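Local structure of transcriptional regulator ComR (Streptococcus vestibularis F0396, 6HU8) at residues 50-55 and 61-66; 122-127 and 136-141; 143-148 and 167-172; 255-258 and 262-265; 269-274 and 291-296. The protein probably binds DNA through an N-terminal helix-turn-helix domain and acts as a peptide-pheromone-responsive regulator of competence, here in its apo form. One frame throughout, in Å; residues are numbered along the deposited sequence.

Contact 1. Residues 50-55 and 61-66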
# COMPACT_ATOMS: atom_id res chain seq x y z
N ASP A 50 -1.03 -18.02 -1.85
CA ASP A 50 0.31 -18.02 -1.25
C ASP A 50 0.30 -18.71 0.10
O ASP A 50 1.15 -19.55 0.37
CB ASP A 50 0.84 -16.60 -1.08
CG ASP A 50 1.14 -15.91 -2.40
OD1 ASP A 50 1.44 -16.62 -3.39
OD2 ASP A 50 1.08 -14.66 -2.43
N LYS A 51 -0.64 -18.35 0.95
CA LYS A 51 -0.66 -18.96 2.27
C LYS A 51 -1.11 -20.44 2.22
O LYS A 51 -0.56 -21.28 2.94
CB LYS A 51 -1.53 -18.11 3.22
CG LYS A 51 -0.97 -16.68 3.34
CD LYS A 51 -1.24 -16.01 4.67
CE LYS A 51 -0.71 -14.56 4.66
NZ LYS A 51 0.74 -14.45 4.31
N LEU A 52 -2.08 -20.78 1.37
CA LEU A 52 -2.47 -22.18 1.26
C LEU A 52 -1.32 -23.02 0.68
O LEU A 52 -1.09 -24.16 1.11
CB LEU A 52 -3.72 -22.35 0.40
CG LEU A 52 -4.31 -23.76 0.42
CD1 LEU A 52 -4.77 -24.18 1.80
CD2 LEU A 52 -5.48 -23.90 -0.56
N SER A 53 -0.60 -22.46 -0.29
CA SER A 53 0.56 -23.13 -0.88
C SER A 53 1.62 -23.45 0.19
O SER A 53 2.23 -24.52 0.18
CB SER A 53 1.16 -22.25 -1.98
OG SER A 53 2.31 -22.85 -2.53
N TYR A 54 1.83 -22.52 1.12
CA TYR A 54 2.80 -22.73 2.18
C TYR A 54 2.32 -23.83 3.13
O TYR A 54 3.08 -24.75 3.49
CB TYR A 54 3.05 -21.41 2.94
CG TYR A 54 3.86 -21.60 4.22
CD1 TYR A 54 5.24 -21.68 4.18
CD2 TYR A 54 3.23 -21.72 5.46
CE1 TYR A 54 5.99 -21.88 5.34
CE2 TYR A 54 3.99 -21.91 6.66
CZ TYR A 54 5.35 -22.00 6.56
OH TYR A 54 6.11 -22.18 7.66
N ILE A 55 1.05 -23.74 3.53
CA ILE A 55 0.46 -24.67 4.48
C ILE A 55 0.51 -26.08 3.92
O ILE A 55 0.86 -27.04 4.64
CB ILE A 55 -1.01 -24.28 4.81
CG1 ILE A 55 -1.04 -23.02 5.68
CG2 ILE A 55 -1.74 -25.43 5.50
CD1 ILE A 55 -2.44 -22.44 5.90
N LYS A 61 1.23 -32.12 1.69
CA LYS A 61 0.02 -32.36 0.89
C LYS A 61 0.02 -31.53 -0.39
O LYS A 61 0.81 -30.58 -0.52
CB LYS A 61 -1.23 -32.04 1.71
CG LYS A 61 -1.35 -32.87 2.96
CD LYS A 61 -1.60 -34.33 2.59
CE LYS A 61 -1.99 -35.16 3.78
NZ LYS A 61 -2.27 -36.55 3.34
N SER A 62 -0.85 -31.86 -1.33
CA SER A 62 -1.07 -30.92 -2.43
C SER A 62 -2.25 -30.04 -2.04
O SER A 62 -3.06 -30.43 -1.20
CB SER A 62 -1.34 -31.63 -3.75
OG SER A 62 -2.72 -31.87 -3.93
N MET A 63 -2.36 -28.87 -2.64
CA MET A 63 -3.39 -27.93 -2.24
C MET A 63 -4.76 -28.47 -2.52
O MET A 63 -5.67 -28.25 -1.74
CB MET A 63 -3.20 -26.59 -2.94
CG MET A 63 -2.21 -25.69 -2.20
SD MET A 63 -2.02 -24.12 -3.07
CE MET A 63 -0.77 -24.55 -4.30
N ALA A 64 -4.90 -29.17 -3.65
CA ALA A 64 -6.13 -29.88 -3.95
C ALA A 64 -6.57 -30.80 -2.79
O ALA A 64 -7.76 -30.90 -2.50
CB ALA A 64 -5.96 -30.67 -5.23
N ASP A 65 -5.61 -31.44 -2.13
CA ASP A 65 -5.92 -32.31 -0.98
C ASP A 65 -6.64 -31.54 0.11
O ASP A 65 -7.65 -32.00 0.65
CB ASP A 65 -4.65 -32.93 -0.35
CG ASP A 65 -3.90 -33.85 -1.30
OD1 ASP A 65 -4.46 -34.20 -2.37
OD2 ASP A 65 -2.75 -34.25 -0.97
N LEU A 66 -6.11 -30.38 0.47
CA LEU A 66 -6.65 -29.60 1.58
C LEU A 66 -8.00 -29.00 1.23
O LEU A 66 -8.79 -28.66 2.10
CB LEU A 66 -5.68 -28.49 1.97
CG LEU A 66 -4.40 -28.91 2.68
CD1 LEU A 66 -3.57 -27.69 2.98
CD2 LEU A 66 -4.70 -29.70 3.95
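M63 reaches from the start of helix 63-67 onto the backbone of helix 49-59, crossing the L52 side chain. Its CG lies 3.9 Å from L52 CG. Beyond it the chain runs straight through chi2 (180°) and bends only at chi3, a turn that sets M63 SD 3.5 Å from S53 CA and brings M63 CE against S53 CB at 3.8 Å. The small S53 suits this spot, because a thioether can settle on the helix beside so short a side chain. The leucines L52 and L66 slide past each other in opposite directions and meet by their CD1 methyls, 3.9 Å apart. The same L66 CD1 also touches I55 CG2 at 3.8 Å, the two side chains lying nearly at right angles, so one methyl serves two branched partners. S62, at the N-cap position of helix 63-67, receives a carboxylate from within its own segment: its backbone N donates to D65 OD2 over 3.1 Å, from above the carboxylate plane. The apolar packing of L52, I55, M63 and L66 lies within the HTH cro/C1-type domain. I11 of helix 3-17 packs on L52 and I55, I40 of helix 34-41 meets I55, and A56 lies against M63 and L66.

Contact 2. Residues 122-127 and 136-141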
# COMPACT_ATOMS: atom_id res chain seq x y z
N THR A 122 -6.50 -4.94 1.86
CA THR A 122 -6.25 -3.93 0.85
C THR A 122 -7.44 -2.98 0.73
O THR A 122 -7.26 -1.76 0.62
CB THR A 122 -5.94 -4.56 -0.53
OG1 THR A 122 -4.57 -4.97 -0.56
CG2 THR A 122 -6.17 -3.56 -1.65
N LEU A 123 -8.65 -3.54 0.79
CA LEU A 123 -9.84 -2.72 0.69
C LEU A 123 -9.99 -1.82 1.92
O LEU A 123 -10.29 -0.64 1.81
CB LEU A 123 -11.08 -3.59 0.51
CG LEU A 123 -11.09 -4.39 -0.81
CD1 LEU A 123 -12.35 -5.24 -0.95
CD2 LEU A 123 -10.93 -3.45 -2.01
N ASP A 124 -9.76 -2.40 3.10
CA ASP A 124 -9.81 -1.64 4.34
C ASP A 124 -8.80 -0.48 4.35
O ASP A 124 -9.12 0.62 4.80
CB ASP A 124 -9.55 -2.55 5.54
CG ASP A 124 -10.78 -3.37 5.94
OD1 ASP A 124 -11.92 -2.90 5.73
OD2 ASP A 124 -10.59 -4.48 6.48
N ILE A 125 -7.58 -0.74 3.88
CA ILE A 125 -6.52 0.27 3.86
C ILE A 125 -6.88 1.47 2.98
O ILE A 125 -6.80 2.61 3.42
CB ILE A 125 -5.17 -0.30 3.37
CG1 ILE A 125 -4.55 -1.22 4.42
CG2 ILE A 125 -4.19 0.84 3.02
CD1 ILE A 125 -3.30 -1.92 3.92
N LEU A 126 -7.25 1.19 1.74
CA LEU A 126 -7.70 2.24 0.83
C LEU A 126 -8.82 3.06 1.45
O LEU A 126 -8.83 4.29 1.37
CB LEU A 126 -8.17 1.63 -0.50
CG LEU A 126 -7.07 1.02 -1.36
CD1 LEU A 126 -7.68 0.21 -2.48
CD2 LEU A 126 -6.18 2.13 -1.91
N GLU A 127 -9.77 2.36 2.06
CA GLU A 127 -10.94 3.02 2.64
C GLU A 127 -10.55 3.88 3.84
O GLU A 127 -11.00 5.02 3.95
CB GLU A 127 -11.98 1.99 3.05
CG GLU A 127 -13.32 2.60 3.42
CD GLU A 127 -14.26 1.59 4.07
OE1 GLU A 127 -15.41 1.47 3.61
OE2 GLU A 127 -13.85 0.93 5.06
N GLU A 136 -6.33 3.48 14.90
CA GLU A 136 -6.67 2.95 16.22
C GLU A 136 -8.15 2.59 16.34
O GLU A 136 -8.52 1.73 17.14
CB GLU A 136 -6.30 3.96 17.31
CG GLU A 136 -4.81 4.26 17.41
CD GLU A 136 -4.46 5.66 16.91
OE1 GLU A 136 -4.82 5.98 15.76
OE2 GLU A 136 -3.84 6.43 17.68
N GLU A 137 -8.99 3.24 15.54
CA GLU A 137 -10.43 3.00 15.55
C GLU A 137 -10.77 1.61 15.04
O GLU A 137 -11.89 1.13 15.23
CB GLU A 137 -11.17 4.04 14.70
CG GLU A 137 -11.36 5.41 15.36
CD GLU A 137 -12.50 6.22 14.73
OE1 GLU A 137 -12.71 6.13 13.49
OE2 GLU A 137 -13.18 6.95 15.49
N ARG A 138 -9.80 0.97 14.39
CA ARG A 138 -10.04 -0.31 13.72
C ARG A 138 -9.08 -1.42 14.16
O ARG A 138 -8.29 -1.91 13.34
CB ARG A 138 -9.96 -0.12 12.21
CG ARG A 138 -10.82 1.01 11.72
CD ARG A 138 -12.10 0.48 11.11
NE ARG A 138 -12.05 0.54 9.65
CZ ARG A 138 -12.39 -0.47 8.85
NH1 ARG A 138 -12.82 -1.62 9.37
NH2 ARG A 138 -12.30 -0.32 7.52
N PRO A 139 -9.16 -1.85 15.43
CA PRO A 139 -8.27 -2.86 16.02
C PRO A 139 -8.25 -4.18 15.25
O PRO A 139 -7.20 -4.84 15.19
CB PRO A 139 -8.85 -3.07 17.43
CG PRO A 139 -10.27 -2.65 17.32
CD PRO A 139 -10.25 -1.49 16.36
N LYS A 140 -9.38 -4.58 14.69
CA LYS A 140 -9.44 -5.85 13.97
C LYS A 140 -8.63 -5.74 12.68
O LYS A 140 -7.94 -6.67 12.29
CB LYS A 140 -10.88 -6.26 13.69
CG LYS A 140 -11.75 -6.34 14.94
CD LYS A 140 -13.08 -7.04 14.67
CE LYS A 140 -13.42 -7.07 13.17
NZ LYS A 140 -14.52 -8.04 12.86
N VAL A 141 -8.70 -4.58 12.05
CA VAL A 141 -7.88 -4.30 10.88
C VAL A 141 -6.41 -4.20 11.30
O VAL A 141 -5.51 -4.73 10.63
CB VAL A 141 -8.32 -2.98 10.21
CG1 VAL A 141 -7.32 -2.55 9.15
CG2 VAL A 141 -9.72 -3.14 9.64
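R138 NH2 is held between two carboxylates of helix 117-131, D124 and E127, one helical turn apart. Its hydrogen bond to D124 OD1 spans 3.2 Å with an N-H...O angle of 148°, part of a salt bridge. The oxygen lies near the guanidinium edge, yet the nitrogen comes to it from above the carboxylate, the two planes standing 83° apart. E127 OE2 forms the second salt bridge, also 3.2 Å from R138 NH2, but its approach to the guanidinium is oblique. An extended E127 chain carries its carboxylate this far, whereas R138 bends at chi2 and chi3, which brings its NH2 between the two carboxylates. V141 lies against both groups: its CG2 sits 3.5 Å from D124 OD2 and over the rim of one guanidinium face, a place where a compact branched side chain fits.

The network joins consecutive helices, 117-131 and 139-152, of the tetratricopeptide-like superhelix, and R138 occupies the N-cap position of the second. Further out, N128 OD1 accepts another hydrogen bond from R138 NH2, so the same nitrogen is shared by three side chains of helix 117-131. Y168 of helix 160-173 packs on I125 and on V141, backing the buried side of the joint.

Contact 3. Residues 143-148 and 167-172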
# COMPACT_ATOMS: atom_id res chain seq x y z
N GLU A 143 -4.80 -5.63 13.75
CA GLU A 143 -4.26 -6.96 14.07
C GLU A 143 -3.82 -7.70 12.79
O GLU A 143 -2.79 -8.37 12.76
CB GLU A 143 -5.31 -7.77 14.84
CG GLU A 143 -4.86 -9.15 15.32
CD GLU A 143 -5.99 -9.96 15.99
OE1 GLU A 143 -7.17 -9.74 15.65
OE2 GLU A 143 -5.69 -10.82 16.85
N ILE A 144 -4.63 -7.58 11.74
CA ILE A 144 -4.31 -8.18 10.45
C ILE A 144 -3.16 -7.43 9.78
O ILE A 144 -2.20 -8.05 9.30
CB ILE A 144 -5.57 -8.20 9.53
CG1 ILE A 144 -6.56 -9.25 10.04
CG2 ILE A 144 -5.20 -8.45 8.05
CD1 ILE A 144 -8.01 -8.97 9.70
N TYR A 145 -3.23 -6.11 9.76
CA TYR A 145 -2.16 -5.32 9.18
C TYR A 145 -0.84 -5.65 9.86
O TYR A 145 0.20 -5.74 9.21
CB TYR A 145 -2.47 -3.81 9.30
CG TYR A 145 -1.24 -2.96 9.39
CD1 TYR A 145 -0.57 -2.52 8.23
CD2 TYR A 145 -0.75 -2.55 10.62
CE1 TYR A 145 0.57 -1.72 8.32
CE2 TYR A 145 0.38 -1.77 10.73
CZ TYR A 145 1.03 -1.36 9.59
OH TYR A 145 2.15 -0.57 9.74
N GLU A 146 -0.89 -5.86 11.17
CA GLU A 146 0.35 -6.05 11.93
C GLU A 146 1.15 -7.24 11.40
O GLU A 146 2.35 -7.11 11.17
CB GLU A 146 0.06 -6.24 13.43
CG GLU A 146 1.34 -6.27 14.25
CD GLU A 146 1.09 -6.34 15.76
OE1 GLU A 146 0.60 -7.38 16.24
OE2 GLU A 146 1.40 -5.35 16.47
N ASP A 147 0.51 -8.38 11.19
CA ASP A 147 1.27 -9.55 10.76
C ASP A 147 1.67 -9.46 9.29
O ASP A 147 2.79 -9.84 8.92
CB ASP A 147 0.50 -10.85 11.05
CG ASP A 147 0.58 -11.24 12.53
OD1 ASP A 147 1.32 -10.56 13.28
OD2 ASP A 147 -0.08 -12.22 12.94
N LEU A 148 0.79 -8.93 8.44
CA LEU A 148 1.17 -8.73 7.03
C LEU A 148 2.34 -7.73 6.90
O LEU A 148 3.22 -7.93 6.07
CB LEU A 148 -0.04 -8.27 6.20
CG LEU A 148 -1.07 -9.40 6.05
CD1 LEU A 148 -2.40 -8.90 5.49
CD2 LEU A 148 -0.52 -10.50 5.15
N ASP A 167 1.82 1.56 2.44
CA ASP A 167 1.09 2.82 2.52
C ASP A 167 0.46 3.00 3.91
O ASP A 167 0.57 4.08 4.53
CB ASP A 167 0.03 2.89 1.42
CG ASP A 167 -0.25 4.29 0.96
OD1 ASP A 167 0.31 5.25 1.55
OD2 ASP A 167 -1.04 4.44 0.01
N TYR A 168 -0.18 1.95 4.42
CA TYR A 168 -0.84 2.00 5.73
C TYR A 168 0.19 2.25 6.84
O TYR A 168 -0.08 2.94 7.84
CB TYR A 168 -1.61 0.71 6.02
CG TYR A 168 -2.79 0.86 6.95
CD1 TYR A 168 -3.67 1.93 6.82
CD2 TYR A 168 -3.04 -0.08 7.95
CE1 TYR A 168 -4.76 2.06 7.67
CE2 TYR A 168 -4.13 0.04 8.80
CZ TYR A 168 -4.98 1.11 8.66
OH TYR A 168 -6.06 1.22 9.50
N TYR A 169 1.37 1.67 6.67
CA TYR A 169 2.48 1.90 7.60
C TYR A 169 2.84 3.39 7.64
O TYR A 169 2.86 4.00 8.71
CB TYR A 169 3.69 1.04 7.21
CG TYR A 169 5.01 1.55 7.79
CD1 TYR A 169 5.21 1.62 9.18
CD2 TYR A 169 6.05 1.94 6.95
CE1 TYR A 169 6.41 2.09 9.71
CE2 TYR A 169 7.26 2.42 7.48
CZ TYR A 169 7.43 2.49 8.85
OH TYR A 169 8.61 2.95 9.38
N PHE A 170 3.09 4.00 6.48
CA PHE A 170 3.39 5.43 6.42
C PHE A 170 2.27 6.26 7.03
O PHE A 170 2.52 7.26 7.72
CB PHE A 170 3.65 5.87 4.97
CG PHE A 170 4.90 5.28 4.39
CD1 PHE A 170 6.03 5.10 5.18
CD2 PHE A 170 4.94 4.90 3.06
CE1 PHE A 170 7.19 4.56 4.65
CE2 PHE A 170 6.11 4.36 2.53
CZ PHE A 170 7.23 4.17 3.33
N TYR A 171 1.03 5.81 6.80
CA TYR A 171 -0.15 6.43 7.41
C TYR A 171 -0.09 6.43 8.94
O TYR A 171 -0.63 7.34 9.57
CB TYR A 171 -1.39 5.69 6.93
CG TYR A 171 -2.72 6.31 7.31
CD1 TYR A 171 -3.12 7.53 6.79
CD2 TYR A 171 -3.61 5.62 8.14
CE1 TYR A 171 -4.36 8.08 7.11
CE2 TYR A 171 -4.85 6.16 8.46
CZ TYR A 171 -5.22 7.39 7.94
OH TYR A 171 -6.45 7.92 8.26
N HIS A 172 0.56 5.43 9.53
CA HIS A 172 0.77 5.42 10.99
C HIS A 172 1.73 6.53 11.44
O HIS A 172 1.65 7.02 12.56
CB HIS A 172 1.35 4.08 11.47
CG HIS A 172 0.36 2.97 11.57
ND1 HIS A 172 -0.35 2.51 10.47
CD2 HIS A 172 -0.05 2.23 12.62
CE1 HIS A 172 -1.15 1.53 10.86
NE2 HIS A 172 -0.99 1.34 12.15
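Three aromatic residues, Y145, Y168 and H172, make the cluster that joins helices 139-152 and 160-173, and Y145 is its centre. Between Y145 and Y168 the contact is edge-to-face (T-shaped): the Y168 edge, led by CD2, points at the Y145 face, with ring centroids 5.2 Å apart and planes at 84°. The nearest atoms are Y145 CD1 and Y168 CD2, 3.5 Å apart. H172 meets Y145 differently. Its ring is almost parallel to the phenol, 18° between planes, but is slid so far that the two barely overlap, and its CE1 lies 3.6 Å from Y145 CE2. Both partners lie over one face of Y145, whose CG stands anti to the backbone N, sending the ring across to the other helix.

A van der Waals contact ends the phenol: Y145 OH rests 3.3 Å from Y169 CA and at the edge of the Y169 ring.

Hydrogen bonding fixes the imidazole. H172 ND1 donates to Y168 O, one turn earlier, over 2.7 Å with an angle of 162°; the acceptor lies in the ring plane, though the donor sits above the carbonyl plane. H172 NE2 is bonded to E142 OE2, so both ring nitrogens are engaged and the rotation of the ring is set. Histidine suits a place that needs both a flat surface and two polar edges.

In the tetratricopeptide region, segments 143-148 and 167-172 pass each other steeply crossed, with axes 11.2 Å apart at closest. Y168 OH reaches N128 and its ring packs on I125 of helix 117-131, W135 stacks on H172, and Y169 stacks on F149 and meets helix 181-192.

Contact 4. Residues 255-258 and 262-265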
# COMPACT_ATOMS: atom_id res chain seq x y z
N LYS A 255 10.03 22.49 -1.40
CA LYS A 255 9.96 22.58 0.06
C LYS A 255 11.25 22.09 0.70
O LYS A 255 11.71 22.65 1.71
CB LYS A 255 8.75 21.77 0.58
CG LYS A 255 7.46 22.61 0.62
CD LYS A 255 6.23 21.78 0.35
CE LYS A 255 5.05 22.25 1.20
NZ LYS A 255 4.70 23.68 1.07
N TYR A 256 11.84 21.05 0.11
CA TYR A 256 13.16 20.57 0.52
C TYR A 256 14.25 21.65 0.39
O TYR A 256 15.01 21.91 1.34
CB TYR A 256 13.52 19.33 -0.31
CG TYR A 256 14.97 18.92 -0.16
CD1 TYR A 256 15.41 18.26 0.98
CD2 TYR A 256 15.89 19.21 -1.16
CE1 TYR A 256 16.75 17.89 1.12
CE2 TYR A 256 17.22 18.86 -1.03
CZ TYR A 256 17.64 18.20 0.11
OH TYR A 256 18.96 17.85 0.23
N GLU A 257 14.33 22.26 -0.79
CA GLU A 257 15.31 23.33 -1.04
C GLU A 257 15.12 24.50 -0.08
O GLU A 257 16.09 25.04 0.46
CB GLU A 257 15.23 23.83 -2.49
CG GLU A 257 15.72 22.82 -3.51
CD GLU A 257 17.23 22.57 -3.42
OE1 GLU A 257 17.68 21.58 -4.04
OE2 GLU A 257 17.95 23.36 -2.76
N LEU A 258 13.87 24.90 0.13
CA LEU A 258 13.52 25.93 1.10
C LEU A 258 13.93 25.57 2.53
O LEU A 258 14.69 26.30 3.17
CB LEU A 258 12.01 26.17 1.09
CG LEU A 258 11.39 27.47 0.62
CD1 LEU A 258 10.01 27.53 1.24
CD2 LEU A 258 12.23 28.68 1.01
N GLY A 262 17.73 26.22 2.64
CA GLY A 262 17.50 27.66 2.70
C GLY A 262 17.72 28.32 1.36
O GLY A 262 18.11 29.49 1.29
N ASN A 263 17.49 27.58 0.28
CA ASN A 263 17.73 28.10 -1.06
C ASN A 263 16.44 28.59 -1.75
O ASN A 263 15.68 27.79 -2.31
CB ASN A 263 18.41 27.03 -1.92
CG ASN A 263 18.96 27.59 -3.22
OD1 ASN A 263 18.51 28.63 -3.70
ND2 ASN A 263 19.93 26.89 -3.81
N LYS A 264 16.21 29.90 -1.73
CA LYS A 264 14.94 30.45 -2.23
C LYS A 264 14.87 30.48 -3.74
O LYS A 264 13.78 30.33 -4.31
CB LYS A 264 14.71 31.85 -1.68
CG LYS A 264 14.32 31.87 -0.22
CD LYS A 264 14.56 33.26 0.36
CE LYS A 264 13.93 33.41 1.74
NZ LYS A 264 14.06 32.15 2.52
N LYS A 265 16.01 30.71 -4.39
CA LYS A 265 16.05 30.71 -5.86
C LYS A 265 15.74 29.33 -6.43
O LYS A 265 15.00 29.20 -7.41
CB LYS A 265 17.42 31.16 -6.38
CG LYS A 265 17.60 30.97 -7.91
CD LYS A 265 18.84 31.72 -8.40
CE LYS A 265 18.85 31.93 -9.92
NZ LYS A 265 19.08 30.66 -10.69
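A tight alpha-alpha hairpin in the tetratricopeptide region closes here: helix 246-261 ends and helix 264-279 begins after only two linking residues. At the hinge N263 N donates to E257 O over 2.9 Å, with an N-H...O angle of 166°, the donor lying above the carbonyl plane. Beside it G262 N makes a weak bond to L258 O at 3.1 Å. G262 has positive phi (57°), which favours glycine, and its CA also makes a CA-H...O contact of 3.2 Å with L258 O.

N263 serves as N-cap of helix 264-279. A chi1 near 180° (-168°) swings its amide away from its own N, an orientation from which OD1 accepts a hydrogen bond from K266 N, so a short polar amide is well matched to the first turn. E257 runs alongside N263, pointing the same way, with OE2 3.8 Å from N263 CB and its carboxylate plane nearly perpendicular to the amide; that oxygen is hydrogen-bonded to N261 ND2. On another side of the turn L258 CD2 meets the aliphatic part of K264 at CG, 4.0 Å away, where a long chain can give methylenes to a leucine. A267 of helix 264-279 also packs on L258.

Contact 5. Residues 269-274 and 291-296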
# COMPACT_ATOMS: atom_id res chain seq x y z
N GLU A 269 12.48 28.09 -8.53
CA GLU A 269 12.59 27.34 -9.79
C GLU A 269 11.75 26.07 -9.76
O GLU A 269 11.04 25.75 -10.73
CB GLU A 269 14.06 27.00 -10.08
CG GLU A 269 14.93 28.24 -10.32
CD GLU A 269 16.41 27.94 -10.47
OE1 GLU A 269 16.81 26.78 -10.22
OE2 GLU A 269 17.17 28.86 -10.83
N ASN A 270 11.80 25.34 -8.65
CA ASN A 270 11.05 24.09 -8.53
C ASN A 270 9.54 24.31 -8.46
O ASN A 270 8.78 23.56 -9.08
CB ASN A 270 11.55 23.30 -7.31
CG ASN A 270 12.95 22.74 -7.52
OD1 ASN A 270 13.32 22.37 -8.65
ND2 ASN A 270 13.74 22.67 -6.46
N TYR A 271 9.10 25.36 -7.76
CA TYR A 271 7.68 25.72 -7.81
C TYR A 271 7.27 26.12 -9.23
O TYR A 271 6.17 25.79 -9.67
CB TYR A 271 7.35 26.87 -6.85
CG TYR A 271 6.87 26.41 -5.49
CD1 TYR A 271 5.67 25.71 -5.35
CD2 TYR A 271 7.60 26.70 -4.35
CE1 TYR A 271 5.23 25.27 -4.10
CE2 TYR A 271 7.17 26.28 -3.10
CZ TYR A 271 5.98 25.57 -2.98
OH TYR A 271 5.55 25.16 -1.73
N ASP A 272 8.15 26.82 -9.94
CA ASP A 272 7.81 27.25 -11.30
C ASP A 272 7.69 26.06 -12.25
O ASP A 272 6.83 26.06 -13.14
CB ASP A 272 8.85 28.24 -11.86
CG ASP A 272 8.64 29.66 -11.35
OD1 ASP A 272 7.59 29.93 -10.71
OD2 ASP A 272 9.51 30.51 -11.62
N LYS A 273 8.55 25.06 -12.08
CA LYS A 273 8.39 23.80 -12.79
C LYS A 273 7.04 23.15 -12.50
O LYS A 273 6.37 22.66 -13.42
CB LYS A 273 9.50 22.82 -12.43
CG LYS A 273 10.83 23.09 -13.11
CD LYS A 273 11.88 22.06 -12.68
CE LYS A 273 13.25 22.40 -13.27
NZ LYS A 273 14.35 21.61 -12.66
N ALA A 274 6.66 23.10 -11.22
CA ALA A 274 5.34 22.60 -10.83
C ALA A 274 4.19 23.36 -11.49
O ALA A 274 3.21 22.76 -11.94
CB ALA A 274 5.19 22.66 -9.28
N ARG A 291 0.09 27.42 -7.50
CA ARG A 291 0.41 28.84 -7.46
C ARG A 291 0.16 29.39 -6.06
O ARG A 291 0.94 30.17 -5.55
CB ARG A 291 -0.41 29.61 -8.51
CG ARG A 291 0.19 30.90 -8.97
CD ARG A 291 -0.72 31.63 -9.99
NE ARG A 291 -0.75 30.97 -11.29
CZ ARG A 291 0.22 31.06 -12.18
NH1 ARG A 291 1.31 31.79 -11.87
NH2 ARG A 291 0.13 30.44 -13.35
N ALA A 292 -0.92 28.94 -5.43
CA ALA A 292 -1.24 29.39 -4.08
C ALA A 292 -0.21 28.87 -3.07
O ALA A 292 0.09 29.53 -2.08
CB ALA A 292 -2.62 28.95 -3.68
N GLU A 293 0.31 27.66 -3.30
CA GLU A 293 1.24 27.05 -2.36
C GLU A 293 2.60 27.76 -2.43
O GLU A 293 3.25 27.99 -1.41
CB GLU A 293 1.39 25.56 -2.64
CG GLU A 293 2.25 24.82 -1.63
CD GLU A 293 1.53 24.55 -0.31
OE1 GLU A 293 0.32 24.85 -0.24
OE2 GLU A 293 2.16 24.04 0.64
N LYS A 294 3.01 28.09 -3.65
CA LYS A 294 4.22 28.88 -3.90
C LYS A 294 4.15 30.21 -3.15
O LYS A 294 5.13 30.66 -2.54
CB LYS A 294 4.39 29.14 -5.41
CG LYS A 294 5.57 30.06 -5.76
CD LYS A 294 5.58 30.46 -7.24
CE LYS A 294 6.86 31.20 -7.59
NZ LYS A 294 6.84 31.80 -8.97
N ALA A 295 2.97 30.83 -3.18
CA ALA A 295 2.80 32.14 -2.57
C ALA A 295 2.78 32.04 -1.06
O ALA A 295 3.30 32.91 -0.36
CB ALA A 295 1.53 32.80 -3.08
N ALA A 296 2.18 30.97 -0.54
CA ALA A 296 2.12 30.77 0.90
C ALA A 296 3.50 30.42 1.46
O ALA A 296 3.75 30.57 2.66
CB ALA A 296 1.11 29.69 1.26
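Helices 269-274 and 291-296 run nearly antiparallel, at 166° with axes 9.9 Å apart, and come closest at Y271 and K294, whose CA atoms are 6.1 Å apart. Y271 lays its ring flat on the backbone of the opposite helix. K294 CA stands over the centre of that face in a CH-pi contact, 3.6 Å from the centroid and 7° off the normal, and K294 CB continues along the ring to lie 3.7 Å from Y271 CD1. A broad aromatic face suits a helix surface approached this closely.

Such antiparallel packing is the usual way neighbouring helices associate in a tetratricopeptide-type array, and this pair belongs to its C-terminal end. K294 then leaves the ring: fully extended from chi1 (175°) onward, it carries NZ to D272 OD1, 2.7 Å away. This salt bridge uses the syn side of the carboxylate, close to its plane, and lysine has the length to pack on Y271 and still reach the charge. At the far end of the phenol, Y271 OH touches E293 CG at 3.3 Å. That hydroxyl is hydrogen-bonded to D297 OD2 and K255 NZ, and the same K255 forms a salt bridge with E293 OE2.

How the contacts relate
Along the chain the five contacts follow one another in series, each closing before the next opens. Contact 1 lies in the HTH cro/C1-type range, the other four in the ComR tetratricopeptide range. Contacts 2 and 3, with centres 9 Å apart, share helix 139-152 and touch through Y168. Contacts 4 and 5, with centres 11 Å apart, share helix 264-279 and touch through K255. Contact 1 is about 55 Å from contact 4, centre to centre, on the other side of the chain's centre, yet K51 touches L148 of contact 3, placing the probable DNA-binding domain directly against the helical array in this apo form.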